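PDB 6Z96: TudS from Uncultured bacterium, which catalyses the non-redox desulfuration of thiouracil with the help of a [4Fe-4S] cluster. Local coordinates for residues G61-V64 with L70-T73; H63-S68 with G112-V117; F94-E99 with P143-A148. One frame throughout, in Å; residues are numbered along the deposited sequence.

Interaction 1 of 3, residues G61-V64 with L70-T73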
loop_
_atom_site.group_PDB
_atom_site.type_symbol
_atom_site.label_atom_id
_atom_site.label_comp_id
_atom_site.label_asym_id
_atom_site.label_seq_id
_atom_site.Cartn_x
_atom_site.Cartn_y
_atom_site.Cartn_z
ATOM N N GLY A 61 1.256 3.133 -17.630
ATOM C CA GLY A 61 2.635 3.558 -17.451
ATOM C C GLY A 61 2.760 4.488 -16.264
ATOM O O GLY A 61 2.403 4.115 -15.145
ATOM N N GLU A 62 3.202 5.734 -16.511
ATOM C CA GLU A 62 3.352 6.722 -15.439
ATOM C C GLU A 62 2.008 7.346 -15.051
ATOM O O GLU A 62 1.906 7.924 -13.972
ATOM C CB GLU A 62 4.271 7.871 -15.918
ATOM C CG GLU A 62 5.697 7.463 -16.231
ATOM C CD GLU A 62 6.384 7.075 -14.950
ATOM O OE1 GLU A 62 6.246 7.825 -13.958
ATOM O OE2 GLU A 62 7.034 6.007 -14.920
ATOM N N HIS A 63 0.989 7.260 -15.920
ATOM C CA HIS A 63 -0.316 7.848 -15.608
ATOM C C HIS A 63 -1.177 6.874 -14.829
ATOM O O HIS A 63 -0.950 5.664 -14.861
ATOM C CB HIS A 63 -1.046 8.189 -16.925
ATOM C CG HIS A 63 -0.420 9.345 -17.643
ATOM N ND1 HIS A 63 -0.957 10.618 -17.583
ATOM C CD2 HIS A 63 0.689 9.375 -18.423
ATOM C CE1 HIS A 63 -0.154 11.394 -18.311
ATOM N NE2 HIS A 63 0.834 10.691 -18.852
ATOM N N VAL A 64 -2.197 7.408 -14.151
ATOM C CA VAL A 64 -3.204 6.573 -13.482
ATOM C C VAL A 64 -4.526 7.185 -13.913
ATOM O O VAL A 64 -4.701 8.414 -13.832
ATOM C CB VAL A 64 -3.097 6.546 -11.953
ATOM C CG1 VAL A 64 -4.116 5.534 -11.395
ATOM C CG2 VAL A 64 -1.671 6.166 -11.519
ATOM N N LEU A 70 -10.569 9.891 -16.867
ATOM C CA LEU A 70 -10.170 10.951 -15.938
ATOM C C LEU A 70 -8.765 10.625 -15.415
ATOM O O LEU A 70 -8.508 9.501 -14.997
ATOM C CB LEU A 70 -11.151 11.041 -14.771
ATOM C CG LEU A 70 -10.857 12.104 -13.740
ATOM C CD1 LEU A 70 -11.203 13.507 -14.274
ATOM C CD2 LEU A 70 -11.634 11.830 -12.440
ATOM N N ASP A 71 -7.868 11.625 -15.442
ATOM C CA ASP A 71 -6.496 11.390 -15.005
ATOM C C ASP A 71 -6.389 11.725 -13.528
ATOM O O ASP A 71 -6.610 12.865 -13.125
ATOM C CB ASP A 71 -5.528 12.229 -15.855
ATOM C CG ASP A 71 -4.110 11.733 -15.719
ATOM O OD1 ASP A 71 -3.565 11.817 -14.603
ATOM O OD2 ASP A 71 -3.543 11.249 -16.735
ATOM N N VAL A 72 -6.064 10.709 -12.719
ATOM C CA VAL A 72 -5.930 10.857 -11.274
ATOM C C VAL A 72 -4.489 10.703 -10.820
ATOM O O VAL A 72 -4.238 10.501 -9.634
ATOM C CB VAL A 72 -6.883 9.899 -10.519
ATOM C CG1 VAL A 72 -8.340 10.348 -10.720
ATOM C CG2 VAL A 72 -6.713 8.449 -10.960
ATOM N N THR A 73 -3.518 10.858 -11.732
ATOM C CA THR A 73 -2.110 10.667 -11.376
ATOM C C THR A 73 -1.695 11.660 -10.301
ATOM O O THR A 73 -0.926 11.309 -9.418
ATOM C CB THR A 73 -1.187 10.880 -12.587
ATOM O OG1 THR A 73 -1.734 10.230 -13.748
ATOM C CG2 THR A 73 0.206 10.327 -12.333
#
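Thr73 lies against the backbone at the start of strand 63-66, its OG1 close to His63 CA and its CG2 3.4 Å from the carbonyl oxygen of Glu62. The hydroxyl does the directional work. With OG1 anti to the carbonyl carbon (chi1 -44°), it accepts from Val64 N at 2.9 Å and donates its own hydrogen bond to Asp71 OD1, 2.6 Å from OG1. That carboxylate oxygen is gripped twice: Thr73 N also donates to Asp71 OD1, over 3.0 Å, closing an Asx turn just where helix 73-90 begins. Both donors approach from one face of the carboxylate, the hydroxyl on the syn side and the amide on the anti side. The other oxygen turns to the imidazole: His63 ND1, with Asp71 OD2 near the ring plane, donates to the syn lone pair across 2.8 Å, although ring and carboxylate planes stand 80° apart. Next to this polar network, Val72 N bonds to Val64 O at 2.9 Å, and the Val64 and Val72 side chains cross at about a right angle, CG1 of Val64 3.9 Å from CG2 of Val72. Lys124 of helix 124-131 touches both Val64 and Thr73. An alanine at Thr73 would leave Val64 N without its side-chain acceptor and is likely to let the Asp71 carboxylate turn more easily, since just one of its two OD1 donors would remain. With three protein donors on one carboxylate, Asp71 ties strand to helix start, and its negative charge would probably favour a protonated imidazole on His63.

Interaction 2 of 3, residues H63-S68 with G112-V117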
loop_
_atom_site.group_PDB
_atom_site.type_symbol
_atom_site.label_atom_id
_atom_site.label_comp_id
_atom_site.label_asym_id
_atom_site.label_seq_id
_atom_site.Cartn_x
_atom_site.Cartn_y
_atom_site.Cartn_z
ATOM N N HIS A 63 0.989 7.260 -15.920
ATOM C CA HIS A 63 -0.316 7.848 -15.608
ATOM C C HIS A 63 -1.177 6.874 -14.829
ATOM O O HIS A 63 -0.950 5.664 -14.861
ATOM C CB HIS A 63 -1.046 8.189 -16.925
ATOM C CG HIS A 63 -0.420 9.345 -17.643
ATOM N ND1 HIS A 63 -0.957 10.618 -17.583
ATOM C CD2 HIS A 63 0.689 9.375 -18.423
ATOM C CE1 HIS A 63 -0.154 11.394 -18.311
ATOM N NE2 HIS A 63 0.834 10.691 -18.852
ATOM N N VAL A 64 -2.197 7.408 -14.151
ATOM C CA VAL A 64 -3.204 6.573 -13.482
ATOM C C VAL A 64 -4.526 7.185 -13.913
ATOM O O VAL A 64 -4.701 8.414 -13.832
ATOM C CB VAL A 64 -3.097 6.546 -11.953
ATOM C CG1 VAL A 64 -4.116 5.534 -11.395
ATOM C CG2 VAL A 64 -1.671 6.166 -11.519
ATOM N N VAL A 65 -5.388 6.358 -14.514
ATOM C CA VAL A 65 -6.637 6.882 -15.059
ATOM C C VAL A 65 -7.823 6.016 -14.657
ATOM O O VAL A 65 -7.662 4.832 -14.341
ATOM C CB VAL A 65 -6.573 6.960 -16.611
ATOM C CG1 VAL A 65 -5.389 7.788 -17.084
ATOM C CG2 VAL A 65 -6.546 5.561 -17.227
ATOM N N THR A 66 -9.014 6.603 -14.731
ATOM C CA THR A 66 -10.233 5.823 -14.528
ATOM C C THR A 66 -10.711 5.309 -15.920
ATOM O O THR A 66 -10.189 5.735 -16.953
ATOM C CB THR A 66 -11.305 6.674 -13.862
ATOM O OG1 THR A 66 -11.765 7.678 -14.774
ATOM C CG2 THR A 66 -10.837 7.275 -12.555
ATOM N N GLU A 67 -11.734 4.412 -15.944
ATOM C CA GLU A 67 -12.228 3.884 -17.225
ATOM C C GLU A 67 -12.792 4.975 -18.131
ATOM O O GLU A 67 -12.706 4.864 -19.358
ATOM C CB GLU A 67 -13.281 2.799 -16.989
ATOM C CG GLU A 67 -13.514 1.953 -18.227
ATOM C CD GLU A 67 -14.470 0.794 -18.043
ATOM O OE1 GLU A 67 -14.844 0.501 -16.885
ATOM O OE2 GLU A 67 -14.839 0.171 -19.065
ATOM N N SER A 68 -13.336 6.043 -17.540
ATOM C CA SER A 68 -13.854 7.168 -18.324
ATOM C C SER A 68 -12.746 8.085 -18.891
ATOM O O SER A 68 -13.046 9.027 -19.626
ATOM C CB SER A 68 -14.805 8.003 -17.479
ATOM O OG SER A 68 -14.100 8.741 -16.492
ATOM N N GLY A 112 -4.183 -1.873 -17.244
ATOM C CA GLY A 112 -4.505 -0.588 -17.855
ATOM C C GLY A 112 -5.549 -0.646 -18.953
ATOM O O GLY A 112 -5.940 0.394 -19.488
ATOM N N ARG A 113 -6.037 -1.856 -19.282
ATOM C CA ARG A 113 -7.052 -1.990 -20.328
ATOM C C ARG A 113 -8.480 -2.154 -19.805
ATOM O O ARG A 113 -9.407 -2.312 -20.615
ATOM C CB ARG A 113 -6.687 -3.129 -21.281
ATOM C CG ARG A 113 -5.432 -2.850 -22.082
ATOM C CD ARG A 113 -5.000 -4.069 -22.872
ATOM N NE ARG A 113 -3.879 -3.754 -23.751
ATOM N N PHE A 114 -8.675 -2.151 -18.476
ATOM C CA PHE A 114 -9.992 -2.263 -17.845
ATOM C C PHE A 114 -10.730 -3.511 -18.328
ATOM O O PHE A 114 -11.893 -3.437 -18.714
ATOM C CB PHE A 114 -10.818 -0.988 -18.092
ATOM C CG PHE A 114 -10.187 0.211 -17.423
ATOM C CD1 PHE A 114 -10.424 0.475 -16.098
ATOM C CD2 PHE A 114 -9.295 1.019 -18.107
ATOM C CE1 PHE A 114 -9.809 1.545 -15.469
ATOM C CE2 PHE A 114 -8.685 2.100 -17.475
ATOM C CZ PHE A 114 -8.941 2.346 -16.161
ATOM N N GLU A 115 -10.026 -4.634 -18.337
ATOM C CA GLU A 115 -10.584 -5.911 -18.793
ATOM C C GLU A 115 -10.376 -7.045 -17.776
ATOM O O GLU A 115 -10.458 -8.219 -18.155
ATOM C CB GLU A 115 -9.957 -6.279 -20.142
ATOM C CG GLU A 115 -8.442 -6.372 -20.091
ATOM C CD GLU A 115 -7.748 -6.599 -21.418
ATOM O OE1 GLU A 115 -6.542 -6.943 -21.411
ATOM O OE2 GLU A 115 -8.407 -6.424 -22.471
ATOM N N GLY A 116 -10.108 -6.706 -16.512
ATOM C CA GLY A 116 -9.893 -7.682 -15.449
ATOM C C GLY A 116 -8.648 -8.533 -15.613
ATOM O O GLY A 116 -8.549 -9.611 -15.025
ATOM N N VAL A 117 -7.674 -8.057 -16.394
ATOM C CA VAL A 117 -6.444 -8.798 -16.638
ATOM C C VAL A 117 -5.266 -8.215 -15.849
ATOM O O VAL A 117 -4.950 -7.034 -15.985
ATOM C CB VAL A 117 -6.147 -8.855 -18.151
ATOM C CG1 VAL A 117 -4.761 -9.448 -18.423
ATOM C CG2 VAL A 117 -7.231 -9.660 -18.875
HETATM O O HOH W 1 -13.656 -2.579 -16.024
#
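Phe114, in the loop that joins strands 108-110 and 118-120 of one beta-hairpin, packs its ring against the end of a second hairpin, formed by strands 57-60 and 63-66. The tight part is a CH-pi contact. Glu67 CA sits over the centre of one ring face, 3.8 Å from the centroid and 11° off the normal, while Val65 O meets the ring edge, 3.3 Å from Phe114 CZ. Having CG anti to the carbonyl carbon (chi1 -65°), the phenyl group reaches across to Val65 and Glu67, where Val65 CG2 adds an apolar touch at 4.1 Å from Phe114 CE2. Outside the two segments, Gln60 of strand 57-60 also touches Phe114, and Glu58 OE2 takes a hydrogen bond from Phe114 N, which fastens the loop to the partner strand.

Toward solvent the contact loosens. The side chain of Glu67 is extended and runs past the ring in the opposite direction, CG 3.8 Å from Phe114 CG, with the carboxylate turned nearly parallel to the ring plane. No direct hydrogen bond spans the segments; a single water bridges them weakly, donating to Glu67 OE1 at 3.4 Å and to Phe114 O at 3.3 Å.

Interaction 3 of 3, residues F94-E99 with P143-A148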
loop_
_atom_site.group_PDB
_atom_site.type_symbol
_atom_site.label_atom_id
_atom_site.label_comp_id
_atom_site.label_asym_id
_atom_site.label_seq_id
_atom_site.Cartn_x
_atom_site.Cartn_y
_atom_site.Cartn_z
ATOM N N PHE A 94 9.987 -0.863 6.398
ATOM C CA PHE A 94 9.184 -1.971 5.880
ATOM C C PHE A 94 7.740 -1.507 5.668
ATOM O O PHE A 94 7.199 -0.779 6.497
ATOM C CB PHE A 94 9.148 -3.140 6.879
ATOM C CG PHE A 94 10.512 -3.701 7.212
ATOM C CD1 PHE A 94 11.146 -4.573 6.354
ATOM C CD2 PHE A 94 11.156 -3.345 8.382
ATOM C CE1 PHE A 94 12.410 -5.086 6.658
ATOM C CE2 PHE A 94 12.414 -3.871 8.692
ATOM C CZ PHE A 94 13.017 -4.748 7.832
ATOM N N ALA A 95 7.111 -1.993 4.588
ATOM C CA ALA A 95 5.714 -1.687 4.300
ATOM C C ALA A 95 4.957 -2.961 3.991
ATOM O O ALA A 95 5.484 -3.853 3.335
ATOM C CB ALA A 95 5.617 -0.736 3.111
ATOM N N LEU A 96 3.711 -3.048 4.462
ATOM C CA LEU A 96 2.829 -4.170 4.146
ATOM C C LEU A 96 1.693 -3.529 3.351
ATOM O O LEU A 96 0.850 -2.844 3.929
ATOM C CB LEU A 96 2.284 -4.808 5.429
ATOM C CG LEU A 96 1.149 -5.820 5.259
ATOM C CD1 LEU A 96 1.522 -6.936 4.293
ATOM C CD2 LEU A 96 0.720 -6.389 6.627
ATOM N N LEU A 97 1.701 -3.730 2.036
ATOM C CA LEU A 97 0.736 -3.063 1.167
ATOM C C LEU A 97 -0.131 -4.045 0.413
ATOM O O LEU A 97 0.294 -5.151 0.108
ATOM C CB LEU A 97 1.473 -2.130 0.185
ATOM C CG LEU A 97 2.357 -1.053 0.812
ATOM C CD1 LEU A 97 2.928 -0.107 -0.312
ATOM C CD2 LEU A 97 1.603 -0.202 1.851
ATOM N N LYS A 98 -1.361 -3.619 0.086
ATOM C CA LYS A 98 -2.348 -4.467 -0.589
ATOM C C LYS A 98 -1.986 -4.835 -2.031
ATOM O O LYS A 98 -1.798 -3.981 -2.887
ATOM C CB LYS A 98 -3.725 -3.749 -0.547
ATOM C CG LYS A 98 -4.833 -4.468 -1.315
ATOM C CD LYS A 98 -5.286 -5.725 -0.565
ATOM C CE LYS A 98 -6.171 -6.574 -1.465
ATOM N NZ LYS A 98 -5.364 -7.396 -2.418
ATOM N N GLU A 99 -1.992 -6.135 -2.326
ATOM C CA GLU A 99 -1.642 -6.612 -3.660
ATOM C C GLU A 99 -2.668 -6.204 -4.732
ATOM O O GLU A 99 -3.858 -6.084 -4.442
ATOM C CB GLU A 99 -1.486 -8.149 -3.631
ATOM C CG GLU A 99 -0.891 -8.733 -4.902
ATOM C CD GLU A 99 0.479 -8.184 -5.254
ATOM O OE1 GLU A 99 0.553 -7.021 -5.722
ATOM O OE2 GLU A 99 1.477 -8.937 -5.139
ATOM N N PRO A 143 4.725 -14.110 6.292
ATOM C CA PRO A 143 5.831 -14.789 6.996
ATOM C C PRO A 143 7.165 -14.100 6.744
ATOM O O PRO A 143 7.947 -13.899 7.669
ATOM C CB PRO A 143 5.805 -16.216 6.418
ATOM C CG PRO A 143 4.382 -16.426 5.948
ATOM C CD PRO A 143 4.025 -15.040 5.378
ATOM N N GLU A 144 7.409 -13.701 5.488
ATOM C CA GLU A 144 8.645 -13.045 5.096
ATOM C C GLU A 144 8.780 -11.665 5.773
ATOM O O GLU A 144 9.860 -11.285 6.244
ATOM C CB GLU A 144 8.683 -12.924 3.558
ATOM C CG GLU A 144 8.728 -14.265 2.839
ATOM C CD GLU A 144 7.414 -14.885 2.389
ATOM O OE1 GLU A 144 6.387 -14.726 3.086
ATOM O OE2 GLU A 144 7.425 -15.592 1.355
ATOM N N LEU A 145 7.675 -10.880 5.805
ATOM C CA LEU A 145 7.718 -9.572 6.449
ATOM C C LEU A 145 7.970 -9.729 7.958
ATOM O O LEU A 145 8.787 -9.017 8.561
ATOM C CB LEU A 145 6.363 -8.850 6.200
ATOM C CG LEU A 145 6.136 -7.601 7.044
ATOM C CD1 LEU A 145 7.218 -6.533 6.783
ATOM C CD2 LEU A 145 4.746 -7.028 6.779
ATOM N N ALA A 146 7.239 -10.660 8.598
ATOM C CA ALA A 146 7.382 -10.868 10.032
ATOM C C ALA A 146 8.817 -11.270 10.391
ATOM O O ALA A 146 9.353 -10.761 11.368
ATOM C CB ALA A 146 6.407 -11.930 10.499
ATOM N N LEU A 147 9.436 -12.097 9.557
ATOM C CA LEU A 147 10.828 -12.486 9.787
ATOM C C LEU A 147 11.743 -11.280 9.627
ATOM O O LEU A 147 12.561 -11.023 10.506
ATOM C CB LEU A 147 11.262 -13.594 8.829
ATOM C CG LEU A 147 12.744 -13.975 9.016
ATOM C CD1 LEU A 147 12.971 -14.575 10.386
ATOM C CD2 LEU A 147 13.260 -14.836 7.911
ATOM N N ALA A 148 11.592 -10.501 8.538
ATOM C CA ALA A 148 12.440 -9.335 8.279
ATOM C C ALA A 148 12.392 -8.352 9.427
ATOM O O ALA A 148 13.425 -7.866 9.883
ATOM C CB ALA A 148 12.042 -8.658 6.959
#
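The phenyl ring of Phe94 is the flat group of this contact, and helix 142-151 meets it obliquely: Ala148 CB stands 3.6 Å from Phe94 CE1, and Leu145 CD1 comes in slantwise near the ring's root, 3.9 Å from Phe94 CB. The setting is an alpha/beta fold with a four-stranded parallel sheet, in the order 39-42, 5-8, 94-96, 135-137, and the helix packs on one of its faces. Its axis here runs roughly antiparallel to strand 94-96, at 153° and 9.8 Å.

Strand alternation divides the work. Phe94 and Leu96 serve the helix, whereas Ala95 and Leu97 touch Leu129 of helix 124-131, the layer on the other face. Between Phe94 and Leu96 reaches Leu145, which also touches Phe137 on the neighbouring strand. Leu145 holds CG anti to its own amide nitrogen (chi1 168°), which carries the forked end up to the sheet, and the two branches part there: CD1 goes to Phe94, and CD2 lies 3.6 Å from Leu96 CB, with the two leucine side chains crossing at about a right angle. No hydrogen bond joins the two segments; their contacts are apolar, in a buried region.

Beyond the strand the same segment reaches the cluster pocket. Lys98 belongs to the iron-sulfur site and touches the cluster. Glu139, in the loop leading to helix 142-151, takes a salt bridge from the lysine and a hydrogen bond from Glu99 N. The ammonium also folds back on its own segment, Lys98 NZ donating to Glu99 O at 2.8 Å.

From the N terminus, residues 61-73 come first: interaction 1 closes a short loop that brings the start of helix 73-90 back to the start of strand 63-66. Interaction 2 opens from the same strand but spans helix 73-90 and strands 94-96 and 108-110 before closing at the loop of the second hairpin. The two touch, Leu70 O against Val65 CB. Interaction 3 opens at 94-99, inside the span of interaction 2, and closes at 143-148 beyond it, so they cross, while interaction 1 precedes interaction 3. Interactions 1 and 2 gather the hairpins on one side of the chain's centre; interaction 3, about 27 Å from either between centres, seals the C-terminal helix to the sheet on the other.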